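Local coordinates for protein pullulanase (Klebsiella oxytoca, PDB 2YOC) that hydrolyses the alpha-1,6-glucosidic links of pullulan and related branched alpha-glucans, as a calcium-binding enzyme exported by a type 2 secretion system, at residues A57-N69 and T88-I102. Numbering follows the deposited sequence.
Sequences AADYSSKNLYLWN and TTPSGSDKYGPYWVI
Leu-65 N donates a hydrogen bond to Thr-88 O at 3.3 Å (N-H...O 154°), from one face of the carbonyl plane. Trp-100 NE1 donates from the other face, with Thr-88 O 2.8 Å away and lying near the plane of the indole. This single carbonyl therefore ties strand 63-68 to the indole and helps to set the turn of the ring. Thr-88 CG2 also rests against Leu-67 CD1. Thr-89 makes a CA-H...O contact with Lys-63 O, while its methyl turns to Ser-61 O. Pro-90 CD packs on Tyr-60 O and Lys-63 O, and Pro-90 CA lies over one face of the Trp-100 indole.

Two residues, Ser-91 and Gly-92, lie opposite the single Tyr-99, a classic beta bulge. Ser-93 CB meets the edge of the Tyr-60 ring, 3.4 Å from Tyr-60 CD2. The Tyr-60 hydroxyl reaches past Gly-97 to a hydrogen bond with Asp-48. Pro-98 CD lies 3.6 Å from the centroid of the Tyr-60 ring, a CH-pi contact over its face.

Strands 63-68 and 99-102 belong to two different sheets, so the meeting is sandwich-like, consistent with the transthyretin-like clan of this pullulanase-associated domain. Their axes approach to 8.8 Å at 33°. Strand 63-68 pairs with strand 110-117, and strand 99-103 with strand 41-46.

Trp-100 receives Leu-65 on the face away from Pro-90. Leu-65 CG stands anti to its carbonyl carbon (chi1 -43°), which carries it over the five-membered ring, and CD2 reaches over the six-membered one. Ile-102 CD1 meets Leu-65 CD1 at 3.6 Å, and Ile-102 CG1 packs on Leu-67 CD1.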
loop_
_atom_site.group_PDB
_atom_site.type_symbol
_atom_site.label_atom_id
_atom_site.label_comp_id
_atom_site.label_asym_id
_atom_site.label_seq_id
_atom_site.Cartn_x
_atom_site.Cartn_y
_atom_site.Cartn_z
ATOM N N ALA B 57 -47.137 -35.020 -23.491
ATOM C CA ALA B 57 -46.162 -36.116 -23.597
ATOM C C ALA B 57 -44.724 -35.606 -23.481
ATOM O O ALA B 57 -44.436 -34.469 -23.868
ATOM C CB ALA B 57 -46.353 -36.880 -24.898
ATOM N N ALA B 58 -43.832 -36.450 -22.929
ATOM C CA ALA B 58 -42.437 -36.104 -22.688
ATOM C C ALA B 58 -41.433 -36.729 -23.650
ATOM O O ALA B 58 -41.604 -37.878 -24.094
ATOM C CB ALA B 58 -42.065 -36.431 -21.257
ATOM N N ASP B 59 -40.374 -35.954 -23.962
ATOM C CA ASP B 59 -39.291 -36.368 -24.842
ATOM C C ASP B 59 -38.145 -36.877 -23.978
ATOM O O ASP B 59 -37.472 -36.076 -23.330
ATOM C CB ASP B 59 -38.889 -35.208 -25.792
ATOM C CG ASP B 59 -37.676 -35.423 -26.685
ATOM O OD1 ASP B 59 -36.549 -35.428 -26.152
ATOM O OD2 ASP B 59 -37.847 -35.460 -27.935
ATOM N N TYR B 60 -37.968 -38.212 -23.933
ATOM C CA TYR B 60 -36.931 -38.881 -23.143
ATOM C C TYR B 60 -35.635 -39.182 -23.916
ATOM O O TYR B 60 -34.823 -39.985 -23.455
ATOM C CB TYR B 60 -37.488 -40.137 -22.429
ATOM C CG TYR B 60 -38.579 -39.851 -21.414
ATOM C CD1 TYR B 60 -38.502 -38.752 -20.564
ATOM C CD2 TYR B 60 -39.668 -40.707 -21.276
ATOM C CE1 TYR B 60 -39.506 -38.484 -19.633
ATOM C CE2 TYR B 60 -40.680 -40.451 -20.347
ATOM C CZ TYR B 60 -40.596 -39.339 -19.525
ATOM O OH TYR B 60 -41.592 -39.089 -18.603
ATOM N N SER B 61 -35.429 -38.506 -25.071
ATOM C CA SER B 61 -34.243 -38.647 -25.933
ATOM C C SER B 61 -32.978 -38.233 -25.169
ATOM O O SER B 61 -32.004 -38.984 -25.122
ATOM C CB SER B 61 -34.380 -37.780 -27.186
ATOM O OG SER B 61 -35.697 -37.719 -27.704
ATOM N N SER B 62 -33.031 -37.051 -24.530
ATOM C CA SER B 62 -31.968 -36.433 -23.734
ATOM C C SER B 62 -31.468 -37.319 -22.576
ATOM O O SER B 62 -30.312 -37.185 -22.175
ATOM C CB SER B 62 -32.425 -35.068 -23.222
ATOM O OG SER B 62 -33.653 -35.141 -22.509
ATOM N N LYS B 63 -32.335 -38.233 -22.072
ATOM C CA LYS B 63 -32.065 -39.175 -20.983
ATOM C C LYS B 63 -31.173 -40.324 -21.443
ATOM O O LYS B 63 -31.437 -40.936 -22.483
ATOM C CB LYS B 63 -33.382 -39.699 -20.375
ATOM C CG LYS B 63 -33.886 -38.927 -19.153
ATOM C CD LYS B 63 -34.325 -37.501 -19.465
ATOM C CE LYS B 63 -34.872 -36.805 -18.257
ATOM N NZ LYS B 63 -35.487 -35.510 -18.624
ATOM N N ASN B 64 -30.097 -40.588 -20.674
ATOM C CA ASN B 64 -29.102 -41.629 -20.958
ATOM C C ASN B 64 -28.354 -42.101 -19.712
ATOM O O ASN B 64 -28.164 -41.332 -18.771
ATOM C CB ASN B 64 -28.094 -41.149 -22.017
ATOM C CG ASN B 64 -27.344 -39.890 -21.641
ATOM O OD1 ASN B 64 -27.930 -38.826 -21.411
ATOM N ND2 ASN B 64 -26.023 -39.971 -21.622
ATOM N N LEU B 65 -27.890 -43.349 -19.723
ATOM C CA LEU B 65 -27.131 -43.867 -18.592
ATOM C C LEU B 65 -25.672 -44.021 -18.942
ATOM O O LEU B 65 -25.349 -44.712 -19.914
ATOM C CB LEU B 65 -27.637 -45.243 -18.123
ATOM C CG LEU B 65 -29.117 -45.505 -18.011
ATOM C CD1 LEU B 65 -29.338 -46.906 -17.554
ATOM C CD2 LEU B 65 -29.797 -44.528 -17.054
ATOM N N TYR B 66 -24.778 -43.431 -18.128
ATOM C CA TYR B 66 -23.351 -43.675 -18.322
ATOM C C TYR B 66 -23.067 -44.954 -17.530
ATOM O O TYR B 66 -23.077 -44.941 -16.292
ATOM C CB TYR B 66 -22.441 -42.499 -17.894
ATOM C CG TYR B 66 -20.964 -42.799 -18.085
ATOM C CD1 TYR B 66 -20.382 -42.770 -19.352
ATOM C CD2 TYR B 66 -20.156 -43.140 -17.005
ATOM C CE1 TYR B 66 -19.032 -43.077 -19.536
ATOM C CE2 TYR B 66 -18.802 -43.438 -17.177
ATOM C CZ TYR B 66 -18.243 -43.400 -18.444
ATOM O OH TYR B 66 -16.907 -43.682 -18.608
ATOM N N LEU B 67 -22.927 -46.071 -18.258
ATOM C CA LEU B 67 -22.680 -47.399 -17.704
ATOM C C LEU B 67 -21.211 -47.786 -17.921
ATOM O O LEU B 67 -20.637 -47.451 -18.965
ATOM C CB LEU B 67 -23.671 -48.402 -18.304
ATOM C CG LEU B 67 -25.147 -48.151 -17.944
ATOM C CD1 LEU B 67 -26.053 -48.473 -19.104
ATOM C CD2 LEU B 67 -25.563 -48.929 -16.718
ATOM N N TRP B 68 -20.578 -48.403 -16.894
ATOM C CA TRP B 68 -19.141 -48.713 -16.891
ATOM C C TRP B 68 -18.734 -49.800 -15.904
ATOM O O TRP B 68 -19.241 -49.848 -14.783
ATOM C CB TRP B 68 -18.331 -47.429 -16.603
ATOM C CG TRP B 68 -18.752 -46.708 -15.349
ATOM C CD1 TRP B 68 -19.914 -46.018 -15.137
ATOM C CD2 TRP B 68 -18.012 -46.624 -14.136
ATOM N NE1 TRP B 68 -19.948 -45.528 -13.855
ATOM C CE2 TRP B 68 -18.784 -45.871 -13.222
ATOM C CE3 TRP B 68 -16.760 -47.107 -13.731
ATOM C CZ2 TRP B 68 -18.356 -45.611 -11.922
ATOM C CZ3 TRP B 68 -16.331 -46.836 -12.448
ATOM C CH2 TRP B 68 -17.121 -46.096 -11.559
ATOM N N ASN B 69 -17.759 -50.623 -16.316
ATOM C CA ASN B 69 -17.198 -51.732 -15.544
ATOM C C ASN B 69 -15.949 -51.336 -14.729
ATOM O O ASN B 69 -14.994 -50.778 -15.287
ATOM C CB ASN B 69 -16.853 -52.904 -16.485
ATOM C CG ASN B 69 -18.001 -53.815 -16.835
ATOM O OD1 ASN B 69 -18.849 -54.128 -16.008
ATOM N ND2 ASN B 69 -17.994 -54.344 -18.045
ATOM N N THR B 88 -26.811 -44.238 -25.163
ATOM C CA THR B 88 -27.488 -45.162 -24.240
ATOM C C THR B 88 -28.843 -44.573 -23.766
ATOM O O THR B 88 -29.099 -44.464 -22.564
ATOM C CB THR B 88 -26.522 -45.597 -23.109
ATOM O OG1 THR B 88 -25.189 -45.678 -23.616
ATOM C CG2 THR B 88 -26.920 -46.916 -22.466
ATOM N N THR B 89 -29.705 -44.203 -24.740
ATOM C CA THR B 89 -31.048 -43.639 -24.552
ATOM C C THR B 89 -32.025 -44.706 -24.017
ATOM O O THR B 89 -31.694 -45.901 -24.058
ATOM C CB THR B 89 -31.562 -42.998 -25.857
ATOM O OG1 THR B 89 -31.601 -43.975 -26.908
ATOM C CG2 THR B 89 -30.766 -41.771 -26.260
ATOM N N PRO B 90 -33.227 -44.309 -23.514
ATOM C CA PRO B 90 -34.159 -45.308 -22.944
ATOM C C PRO B 90 -34.595 -46.457 -23.857
ATOM O O PRO B 90 -34.864 -46.242 -25.040
ATOM C CB PRO B 90 -35.358 -44.464 -22.499
ATOM C CG PRO B 90 -34.838 -43.077 -22.359
ATOM C CD PRO B 90 -33.765 -42.936 -23.377
ATOM N N SER B 91 -34.697 -47.671 -23.290
ATOM C CA SER B 91 -35.139 -48.851 -24.029
ATOM C C SER B 91 -36.682 -48.854 -24.203
ATOM O O SER B 91 -37.252 -49.813 -24.732
ATOM C CB SER B 91 -34.647 -50.125 -23.347
ATOM O OG SER B 91 -35.324 -50.349 -22.122
ATOM N N GLY B 92 -37.318 -47.766 -23.773
ATOM C CA GLY B 92 -38.757 -47.547 -23.835
ATOM C C GLY B 92 -39.238 -46.603 -22.748
ATOM O O GLY B 92 -38.464 -46.239 -21.859
ATOM N N SER B 93 -40.532 -46.217 -22.796
ATOM C CA SER B 93 -41.155 -45.304 -21.827
ATOM C C SER B 93 -42.681 -45.468 -21.735
ATOM O O SER B 93 -43.263 -46.289 -22.454
ATOM C CB SER B 93 -40.794 -43.850 -22.140
ATOM O OG SER B 93 -41.601 -43.254 -23.144
ATOM N N ASP B 94 -43.311 -44.683 -20.826
ATOM C CA ASP B 94 -44.753 -44.574 -20.563
ATOM C C ASP B 94 -45.054 -43.303 -19.753
ATOM O O ASP B 94 -44.224 -42.389 -19.731
ATOM C CB ASP B 94 -45.351 -45.848 -19.917
ATOM C CG ASP B 94 -44.859 -46.237 -18.536
ATOM O OD1 ASP B 94 -44.328 -45.360 -17.818
ATOM O OD2 ASP B 94 -45.041 -47.412 -18.156
ATOM N N LYS B 95 -46.227 -43.238 -19.097
ATOM C CA LYS B 95 -46.626 -42.060 -18.321
ATOM C C LYS B 95 -45.643 -41.770 -17.190
ATOM O O LYS B 95 -45.195 -40.629 -17.051
ATOM C CB LYS B 95 -48.057 -42.206 -17.773
ATOM C CG LYS B 95 -49.090 -41.255 -18.416
ATOM C CD LYS B 95 -50.329 -42.035 -18.855
ATOM C CE LYS B 95 -50.973 -41.494 -20.107
ATOM N NZ LYS B 95 -52.253 -42.193 -20.407
ATOM N N TYR B 96 -45.269 -42.816 -16.435
ATOM C CA TYR B 96 -44.396 -42.786 -15.258
ATOM C C TYR B 96 -42.933 -42.415 -15.454
ATOM O O TYR B 96 -42.272 -41.974 -14.505
ATOM C CB TYR B 96 -44.584 -44.045 -14.408
ATOM C CG TYR B 96 -46.024 -44.221 -13.963
ATOM C CD1 TYR B 96 -46.549 -43.468 -12.912
ATOM C CD2 TYR B 96 -46.875 -45.106 -14.618
ATOM C CE1 TYR B 96 -47.878 -43.610 -12.503
ATOM C CE2 TYR B 96 -48.206 -45.256 -14.217
ATOM C CZ TYR B 96 -48.703 -44.503 -13.160
ATOM O OH TYR B 96 -50.013 -44.625 -12.766
ATOM N N GLY B 97 -42.459 -42.556 -16.679
ATOM C CA GLY B 97 -41.089 -42.238 -17.032
ATOM C C GLY B 97 -40.424 -43.316 -17.858
ATOM O O GLY B 97 -41.024 -44.361 -18.135
ATOM N N PRO B 98 -39.160 -43.087 -18.256
ATOM C CA PRO B 98 -38.473 -44.068 -19.090
ATOM C C PRO B 98 -37.927 -45.244 -18.298
ATOM O O PRO B 98 -38.049 -45.300 -17.072
ATOM C CB PRO B 98 -37.357 -43.240 -19.719
ATOM C CG PRO B 98 -37.019 -42.250 -18.698
ATOM C CD PRO B 98 -38.306 -41.908 -18.006
ATOM N N TYR B 99 -37.324 -46.180 -19.022
ATOM C CA TYR B 99 -36.661 -47.365 -18.491
ATOM C C TYR B 99 -35.560 -47.822 -19.443
ATOM O O TYR B 99 -35.618 -47.543 -20.645
ATOM C CB TYR B 99 -37.654 -48.503 -18.183
ATOM C CG TYR B 99 -38.432 -48.998 -19.383
ATOM C CD1 TYR B 99 -39.654 -48.426 -19.731
ATOM C CD2 TYR B 99 -37.970 -50.066 -20.148
ATOM C CE1 TYR B 99 -40.388 -48.893 -20.819
ATOM C CE2 TYR B 99 -38.678 -50.519 -21.259
ATOM C CZ TYR B 99 -39.894 -49.937 -21.583
ATOM O OH TYR B 99 -40.615 -50.394 -22.657
ATOM N N TRP B 100 -34.549 -48.498 -18.899
ATOM C CA TRP B 100 -33.435 -49.023 -19.676
ATOM C C TRP B 100 -33.297 -50.502 -19.392
ATOM O O TRP B 100 -33.183 -50.882 -18.225
ATOM C CB TRP B 100 -32.130 -48.336 -19.295
ATOM C CG TRP B 100 -31.979 -46.937 -19.791
ATOM C CD1 TRP B 100 -31.162 -46.514 -20.797
ATOM C CD2 TRP B 100 -32.551 -45.750 -19.213
ATOM N NE1 TRP B 100 -31.199 -45.140 -20.893
ATOM C CE2 TRP B 100 -32.059 -44.648 -19.945
ATOM C CE3 TRP B 100 -33.425 -45.509 -18.135
ATOM C CZ2 TRP B 100 -32.424 -43.328 -19.648
ATOM C CZ3 TRP B 100 -33.802 -44.205 -17.858
ATOM C CH2 TRP B 100 -33.311 -43.133 -18.613
ATOM N N VAL B 101 -33.298 -51.341 -20.442
ATOM C CA VAL B 101 -33.085 -52.777 -20.286
ATOM C C VAL B 101 -31.568 -52.969 -20.481
ATOM O O VAL B 101 -31.073 -52.877 -21.606
ATOM C CB VAL B 101 -33.970 -53.620 -21.244
ATOM C CG1 VAL B 101 -33.621 -55.105 -21.166
ATOM C CG2 VAL B 101 -35.450 -53.411 -20.941
ATOM N N ILE B 102 -30.829 -53.114 -19.365
ATOM C CA ILE B 102 -29.366 -53.224 -19.363
ATOM C C ILE B 102 -28.890 -54.676 -19.506
ATOM O O ILE B 102 -29.244 -55.504 -18.667
ATOM C CB ILE B 102 -28.732 -52.484 -18.145
ATOM C CG1 ILE B 102 -29.063 -50.980 -18.178
ATOM C CG2 ILE B 102 -27.211 -52.692 -18.061
ATOM C CD1 ILE B 102 -29.459 -50.441 -16.894
#